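Local coordinates for protein ABC-type phosphate transport system, periplasmic component (Lactobacillus brevis, PDB 4ECF) that probably binds phosphate as the solute-binding component of an ABC transporter that imports phosphate across the cytoplasmic membrane, at residues Pro16-Ala21 with Lys221-Tyr226; Val74-Ala79 with Gly214-Leu219; Asn188-Ala191 with Val195-Thr198. All coordinates share one frame; numbering follows the deposited sequence.

Interaction 1: Pro16-Ala21 with Lys221-Tyr226. With EDO (1,2-ethanediol), chain I.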
# COMPACT_ATOMS: atom_id res chain seq x y z
N PRO A 16 -3.68 8.55 0.94
CA PRO A 16 -4.26 9.50 -0.04
C PRO A 16 -5.77 9.34 -0.20
O PRO A 16 -6.48 10.34 -0.37
CB PRO A 16 -3.51 9.14 -1.35
CG PRO A 16 -2.24 8.46 -0.90
CD PRO A 16 -2.59 7.74 0.35
N LEU A 17 -6.25 8.11 -0.19
CA LEU A 17 -7.70 7.88 -0.31
C LEU A 17 -8.46 8.40 0.95
O LEU A 17 -9.54 9.04 0.85
CB LEU A 17 -8.02 6.40 -0.51
CG LEU A 17 -9.49 6.00 -0.53
CD1 LEU A 17 -10.25 6.80 -1.60
CD2 LEU A 17 -9.62 4.48 -0.74
N VAL A 18 -7.91 8.15 2.13
CA VAL A 18 -8.54 8.61 3.38
C VAL A 18 -8.56 10.14 3.46
O VAL A 18 -9.54 10.75 3.83
CB VAL A 18 -7.96 7.90 4.63
CG1 VAL A 18 -8.69 8.41 5.86
CG2 VAL A 18 -8.09 6.38 4.50
N GLU A 19 -7.47 10.77 3.04
CA GLU A 19 -7.41 12.21 3.02
C GLU A 19 -8.42 12.80 2.02
O GLU A 19 -9.11 13.79 2.29
CB GLU A 19 -6.01 12.70 2.67
CG GLU A 19 -5.04 12.49 3.79
CD GLU A 19 -3.64 12.95 3.49
OE1 GLU A 19 -3.31 13.04 2.29
OE2 GLU A 19 -2.89 13.19 4.46
N ALA A 20 -8.47 12.23 0.81
CA ALA A 20 -9.39 12.76 -0.21
C ALA A 20 -10.86 12.55 0.17
O ALA A 20 -11.69 13.48 0.04
CB ALA A 20 -9.10 12.17 -1.59
N ALA A 21 -11.16 11.36 0.70
CA ALA A 21 -12.53 11.04 1.09
C ALA A 21 -12.92 11.89 2.32
O ALA A 21 -14.05 12.37 2.43
CB ALA A 21 -12.70 9.56 1.41
N LYS A 221 -18.52 5.88 12.19
CA LYS A 221 -19.41 4.97 11.46
C LYS A 221 -19.87 5.61 10.15
O LYS A 221 -19.81 4.96 9.07
CB LYS A 221 -20.62 4.60 12.32
CG LYS A 221 -21.68 3.77 11.61
CD LYS A 221 -22.82 3.50 12.58
CE LYS A 221 -23.97 2.69 11.99
NZ LYS A 221 -23.59 1.28 11.68
N ALA A 222 -20.29 6.87 10.22
CA ALA A 222 -20.78 7.57 9.05
C ALA A 222 -19.73 7.70 7.96
O ALA A 222 -20.02 7.50 6.79
CB ALA A 222 -21.35 8.93 9.42
N PHE A 223 -18.50 8.03 8.35
CA PHE A 223 -17.45 8.17 7.37
C PHE A 223 -17.11 6.84 6.69
O PHE A 223 -16.91 6.79 5.47
CB PHE A 223 -16.21 8.75 8.03
CG PHE A 223 -15.03 8.90 7.13
CD1 PHE A 223 -15.11 9.64 5.97
CD2 PHE A 223 -13.81 8.37 7.49
CE1 PHE A 223 -14.01 9.81 5.16
CE2 PHE A 223 -12.70 8.55 6.69
CZ PHE A 223 -12.81 9.26 5.52
N ILE A 224 -16.97 5.79 7.48
CA ILE A 224 -16.70 4.47 6.87
C ILE A 224 -17.82 4.08 5.89
O ILE A 224 -17.53 3.64 4.74
CB ILE A 224 -16.42 3.40 7.96
CG1 ILE A 224 -15.12 3.71 8.69
CG2 ILE A 224 -16.32 2.01 7.31
CD1 ILE A 224 -14.97 2.85 9.92
N THR A 225 -19.08 4.24 6.30
CA THR A 225 -20.21 4.00 5.41
C THR A 225 -20.07 4.80 4.08
O THR A 225 -20.22 4.27 2.99
CB THR A 225 -21.49 4.34 6.12
OG1 THR A 225 -21.64 3.45 7.23
CG2 THR A 225 -22.70 4.24 5.18
N TYR A 226 -19.68 6.07 4.22
CA TYR A 226 -19.45 6.94 3.06
C TYR A 226 -18.36 6.42 2.13
O TYR A 226 -18.57 6.30 0.93
CB TYR A 226 -19.16 8.36 3.54
CG TYR A 226 -18.96 9.40 2.48
CD1 TYR A 226 -20.03 10.11 1.96
CD2 TYR A 226 -17.69 9.77 2.10
CE1 TYR A 226 -19.83 11.11 1.03
CE2 TYR A 226 -17.50 10.79 1.16
CZ TYR A 226 -18.55 11.44 0.65
OH TYR A 226 -18.37 12.45 -0.29
C1 EDO I . 0.53 12.02 1.91
O1 EDO I . 1.70 11.98 1.08
C2 EDO I . -0.55 11.14 1.31
O2 EDO I . -1.51 11.92 0.59
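Phe223 of helix 221-226 drives its ring edge-on into helix 16-21, between Val18 and Ala21. CG stands anti to the backbone N (chi1 178°), which carries the ring out to the other helix. CE1 then sits 3.7 Å from Ala21 C, which lies in the ring plane, and 4.0 Å from Ala21 CB. The next ring atom, CZ, faces Val18 O, while CE2 meets Val18 CG1 at 4.1 Å, the two side chains crossing at about a right angle. The axes of segments 16-21 and 221-226 cross at 109°, 11.5 Å apart at closest, a distance the Phe223 ring spans. Val18 and Ala21 would probably lose their aromatic partner, and a gap open between the helices, with an alanine here. One turn on, Tyr226 is more peripheral: CE2 comes within 4.0 Å of Ala21 O, its OH is hydrogen-bonded to Glu28, and its ring meets Tyr25 edge-to-face. On another side of helix 16-21, Glu19 OE1 accepts a 2.7 Å hydrogen bond from O2 of an ethanediol molecule. Helices 15-28 and 218-228 pack together on the mixed sheet, where Phe223 also touches Ile34 of strand 32-39 and Ile55 of strand 55-58, and Val18 reaches Val36 and Leu210.

Interaction 2: Val74-Ala79 with Gly214-Leu219. With EDO (1,2-ethanediol), chain J.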
# COMPACT_ATOMS: atom_id res chain seq x y z
N VAL A 74 -12.70 -4.41 14.55
CA VAL A 74 -13.69 -4.66 13.51
C VAL A 74 -13.15 -4.16 12.17
O VAL A 74 -12.83 -2.99 12.00
CB VAL A 74 -15.05 -4.00 13.80
CG1 VAL A 74 -16.04 -4.29 12.68
CG2 VAL A 74 -15.60 -4.52 15.14
N ASP A 75 -13.05 -5.09 11.22
CA ASP A 75 -12.56 -4.85 9.88
C ASP A 75 -13.59 -4.14 9.01
O ASP A 75 -14.81 -4.38 9.13
CB ASP A 75 -12.16 -6.21 9.25
CG ASP A 75 -11.31 -6.06 8.00
OD1 ASP A 75 -10.80 -4.94 7.78
OD2 ASP A 75 -11.16 -7.05 7.26
N HIS A 76 -13.11 -3.28 8.13
CA HIS A 76 -13.93 -2.69 7.06
C HIS A 76 -13.05 -2.55 5.87
O HIS A 76 -12.08 -1.78 5.89
CB HIS A 76 -14.49 -1.32 7.42
CG HIS A 76 -15.19 -1.26 8.76
ND1 HIS A 76 -14.53 -1.10 9.94
CD2 HIS A 76 -16.53 -1.36 9.07
CE1 HIS A 76 -15.42 -1.08 10.95
NE2 HIS A 76 -16.66 -1.24 10.42
N ARG A 77 -13.25 -3.37 4.87
CA ARG A 77 -12.45 -3.27 3.64
C ARG A 77 -13.05 -2.25 2.69
O ARG A 77 -14.28 -2.20 2.53
CB ARG A 77 -12.24 -4.64 2.99
CG ARG A 77 -11.14 -5.45 3.64
CD ARG A 77 -10.90 -6.77 2.95
NE ARG A 77 -11.90 -7.78 3.31
CZ ARG A 77 -11.90 -9.00 2.79
NH1 ARG A 77 -11.01 -9.33 1.86
NH2 ARG A 77 -12.79 -9.89 3.18
N VAL A 78 -12.20 -1.43 2.05
CA VAL A 78 -12.66 -0.28 1.28
C VAL A 78 -12.09 -0.20 -0.12
O VAL A 78 -12.57 0.56 -0.94
CB VAL A 78 -12.39 1.02 2.06
CG1 VAL A 78 -13.07 1.00 3.43
CG2 VAL A 78 -10.89 1.35 2.20
N ALA A 79 -11.06 -1.00 -0.40
CA ALA A 79 -10.34 -0.86 -1.67
C ALA A 79 -9.32 -1.98 -1.76
O ALA A 79 -9.06 -2.68 -0.77
CB ALA A 79 -9.64 0.49 -1.73
N GLY A 214 -14.07 -2.09 18.33
CA GLY A 214 -15.51 -2.33 18.46
C GLY A 214 -16.24 -1.84 17.25
O GLY A 214 -15.63 -1.29 16.31
N HIS A 215 -17.56 -2.05 17.24
CA HIS A 215 -18.36 -1.54 16.16
C HIS A 215 -18.45 -0.04 16.32
O HIS A 215 -18.70 0.48 17.42
CB HIS A 215 -19.75 -2.22 16.11
CG HIS A 215 -19.66 -3.75 16.03
ND1 HIS A 215 -19.52 -4.42 14.86
CD2 HIS A 215 -19.58 -4.71 17.04
CE1 HIS A 215 -19.42 -5.75 15.11
NE2 HIS A 215 -19.44 -5.93 16.43
N PRO A 216 -18.24 0.69 15.24
CA PRO A 216 -18.18 2.16 15.38
C PRO A 216 -19.54 2.85 15.46
O PRO A 216 -20.56 2.29 15.05
CB PRO A 216 -17.49 2.59 14.08
CG PRO A 216 -17.92 1.56 13.12
CD PRO A 216 -17.89 0.26 13.88
N THR A 217 -19.52 4.04 16.05
CA THR A 217 -20.70 4.94 16.14
C THR A 217 -20.35 6.33 15.62
O THR A 217 -19.19 6.64 15.29
CB THR A 217 -21.17 5.07 17.62
OG1 THR A 217 -20.10 5.59 18.40
CG2 THR A 217 -21.58 3.69 18.18
N GLY A 218 -21.37 7.18 15.51
CA GLY A 218 -21.20 8.58 15.22
C GLY A 218 -20.46 8.79 13.90
O GLY A 218 -20.66 8.09 12.91
N LEU A 219 -19.57 9.75 13.93
CA LEU A 219 -18.88 10.18 12.70
C LEU A 219 -17.97 9.09 12.15
O LEU A 219 -17.87 8.95 10.92
CB LEU A 219 -18.09 11.47 12.95
CG LEU A 219 -17.26 12.05 11.79
CD1 LEU A 219 -18.13 12.20 10.56
CD2 LEU A 219 -16.58 13.38 12.23
C1 EDO J . -16.84 5.91 17.42
O1 EDO J . -16.83 4.54 17.11
C2 EDO J . -15.47 6.40 17.88
O2 EDO J . -14.50 5.34 17.82
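Beside Pro216, which packs against His76, Thr217 N donates a hydrogen bond of 2.9 Å to O1 of an ethanediol molecule, nearly straight at 166°. The contact belongs to the mixed sheet of the periplasmic-binding-protein fold: residues 74-79 belong to strand 73-87, which is interrupted by a bulge or short loop and runs antiparallel to strand 205-213, and residues 214-219 lead from that neighbouring strand into helix 218-228. Backbone hydrogen bonds of Val74 with Thr212 and of Gly214 with Gln72 hold the strand and the start of the connection side by side. Val74 packs against this connection. Its CG2 lies 3.4 Å from Gly214 O, an oxygen that accepts a hydrogen bond from Thr212 OG1. Gly214 has a positive phi, and a side chain there would point away from Val74. The CB of His215 points away from Val74, yet CG turned beside the backbone N (chi1 -55°) brings the imidazole across the valine. Val74 CG2 thus makes a CH-pi contact with one face of that ring, 4.0 Å from its centroid and 13° off the normal. CG1, the other branch, approaches ND1 of the same ring. His76 meets the connection differently, with its ring edge rather than a face. Its ND1 is engaged by Leu210 O, which should limit rotation of the imidazole and keep the opposite edge directed at the proline. There His76 NE2 rests 4.0 Å from Pro216 CD, with Pro216 CG only slightly farther away.

Interaction 3: Asn188-Ala191 with Val195-Thr198. With EDO (1,2-ethanediol), chain F.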
# COMPACT_ATOMS: atom_id res chain seq x y z
N ASN A 188 8.19 -9.96 -15.02
CA ASN A 188 7.90 -11.06 -15.95
C ASN A 188 7.12 -10.56 -17.18
O ASN A 188 6.24 -11.25 -17.72
CB ASN A 188 7.12 -12.14 -15.17
CG ASN A 188 7.83 -12.53 -13.90
OD1 ASN A 188 9.00 -13.00 -13.94
ND2 ASN A 188 7.21 -12.27 -12.77
N HIS A 189 7.42 -9.34 -17.57
CA HIS A 189 6.75 -8.64 -18.66
C HIS A 189 5.25 -8.53 -18.50
O HIS A 189 4.54 -8.28 -19.49
CB HIS A 189 7.16 -9.29 -20.01
CG HIS A 189 8.59 -8.97 -20.41
ND1 HIS A 189 8.98 -7.72 -20.75
CD2 HIS A 189 9.71 -9.77 -20.48
CE1 HIS A 189 10.27 -7.71 -21.02
NE2 HIS A 189 10.74 -8.98 -20.87
N VAL A 190 4.78 -8.51 -17.22
CA VAL A 190 3.42 -8.12 -16.87
C VAL A 190 3.47 -6.72 -16.25
O VAL A 190 4.29 -6.46 -15.36
CB VAL A 190 2.82 -9.11 -15.84
CG1 VAL A 190 1.40 -8.69 -15.44
CG2 VAL A 190 2.89 -10.53 -16.42
N ALA A 191 2.64 -5.81 -16.78
CA ALA A 191 2.70 -4.42 -16.35
C ALA A 191 1.89 -4.24 -15.09
O ALA A 191 0.89 -4.95 -14.89
CB ALA A 191 2.18 -3.51 -17.45
N VAL A 195 -6.08 -3.56 -14.52
CA VAL A 195 -6.66 -4.78 -15.07
C VAL A 195 -5.87 -5.99 -14.62
O VAL A 195 -6.43 -7.03 -14.25
CB VAL A 195 -6.82 -4.73 -16.62
CG1 VAL A 195 -5.48 -4.56 -17.33
CG2 VAL A 195 -7.57 -5.95 -17.14
N ASN A 196 -4.54 -5.86 -14.61
CA ASN A 196 -3.74 -7.01 -14.21
C ASN A 196 -3.91 -7.35 -12.71
O ASN A 196 -3.72 -8.49 -12.31
CB ASN A 196 -2.28 -6.78 -14.57
CG ASN A 196 -2.00 -6.94 -16.08
OD1 ASN A 196 -2.77 -7.58 -16.80
ND2 ASN A 196 -0.89 -6.38 -16.53
N VAL A 197 -4.20 -6.36 -11.86
CA VAL A 197 -4.48 -6.67 -10.44
C VAL A 197 -5.82 -7.41 -10.35
O VAL A 197 -5.94 -8.41 -9.63
CB VAL A 197 -4.53 -5.36 -9.61
CG1 VAL A 197 -5.08 -5.66 -8.21
CG2 VAL A 197 -3.16 -4.70 -9.49
N THR A 198 -6.81 -6.98 -11.13
CA THR A 198 -8.13 -7.61 -11.02
C THR A 198 -8.10 -9.10 -11.30
O THR A 198 -8.89 -9.85 -10.74
CB THR A 198 -9.20 -6.94 -11.90
OG1 THR A 198 -8.94 -7.21 -13.29
CG2 THR A 198 -9.34 -5.44 -11.63
C1 EDO F . 3.98 -10.23 -12.25
O1 EDO F . 4.45 -11.59 -12.30
C2 EDO F . 3.98 -9.63 -10.84
O2 EDO F . 3.18 -10.37 -9.93
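Asn196 has its CG anti to the carbonyl carbon (chi1 -75°) and Val190 has CG1 anti to the backbone N (chi1 179°); these torsions aim the amide and the methyl at each other between loop 188-191 and helix 195-198. Asn196 ND2 donates to Ala191 O at 2.8 Å in an almost straight bond of 175°. The acceptor lies in the plane of the amide, while the donor is tilted modestly from the plane of the carbonyl. Val190 CG1 crowds the same nitrogen at 3.4 Å and comes 3.9 Å from Asn196 CG, the two side chains crossing obliquely. A helix side chain thereby ties down the loop that leads into its own helix. Thr193 OG1, just before the helix, is hydrogen-bonded to Asn196 N. At the other end of the loop, Asn188 ND2 donates to O1 of an ethanediol molecule at 2.9 Å; that molecule is also bound by Arg203 N. Asn188 and His189 both adopt left-handed backbone conformations as the chain leaves strand 183-187. Asn188 pairs with Leu96 of strand 95-96, and Asn188 OD1 accepts from Thr98 N at helix 98-105, while in helix 194-198 Asn196 is joined to Trp202 by a backbone hydrogen bond and Val197 packs on Phe175.

How the interactions relate
Interactions 1 and 2 are neighbours, their centres about 10 Å apart, and both use helix 218-228. They touch directly: Ile224 CG2 packs on His76 CG at 3.8 Å, and Leu17 CD2 on Ala79 CB at 4.1 Å. Interaction 3 lies apart, with its centre about 28 Å from that of interaction 1 and about 31 Å from that of interaction 2. Along the chain, 16-21 comes first, then 74-79, both parts of interaction 3, 214-219 and 221-226, so each longer closure encloses the shorter. Strand 73-87, which carries 74-79, also pairs with strand 183-187 just before interaction 3. This fits a two-lobed binding protein, with interaction 3 probably in the other lobe.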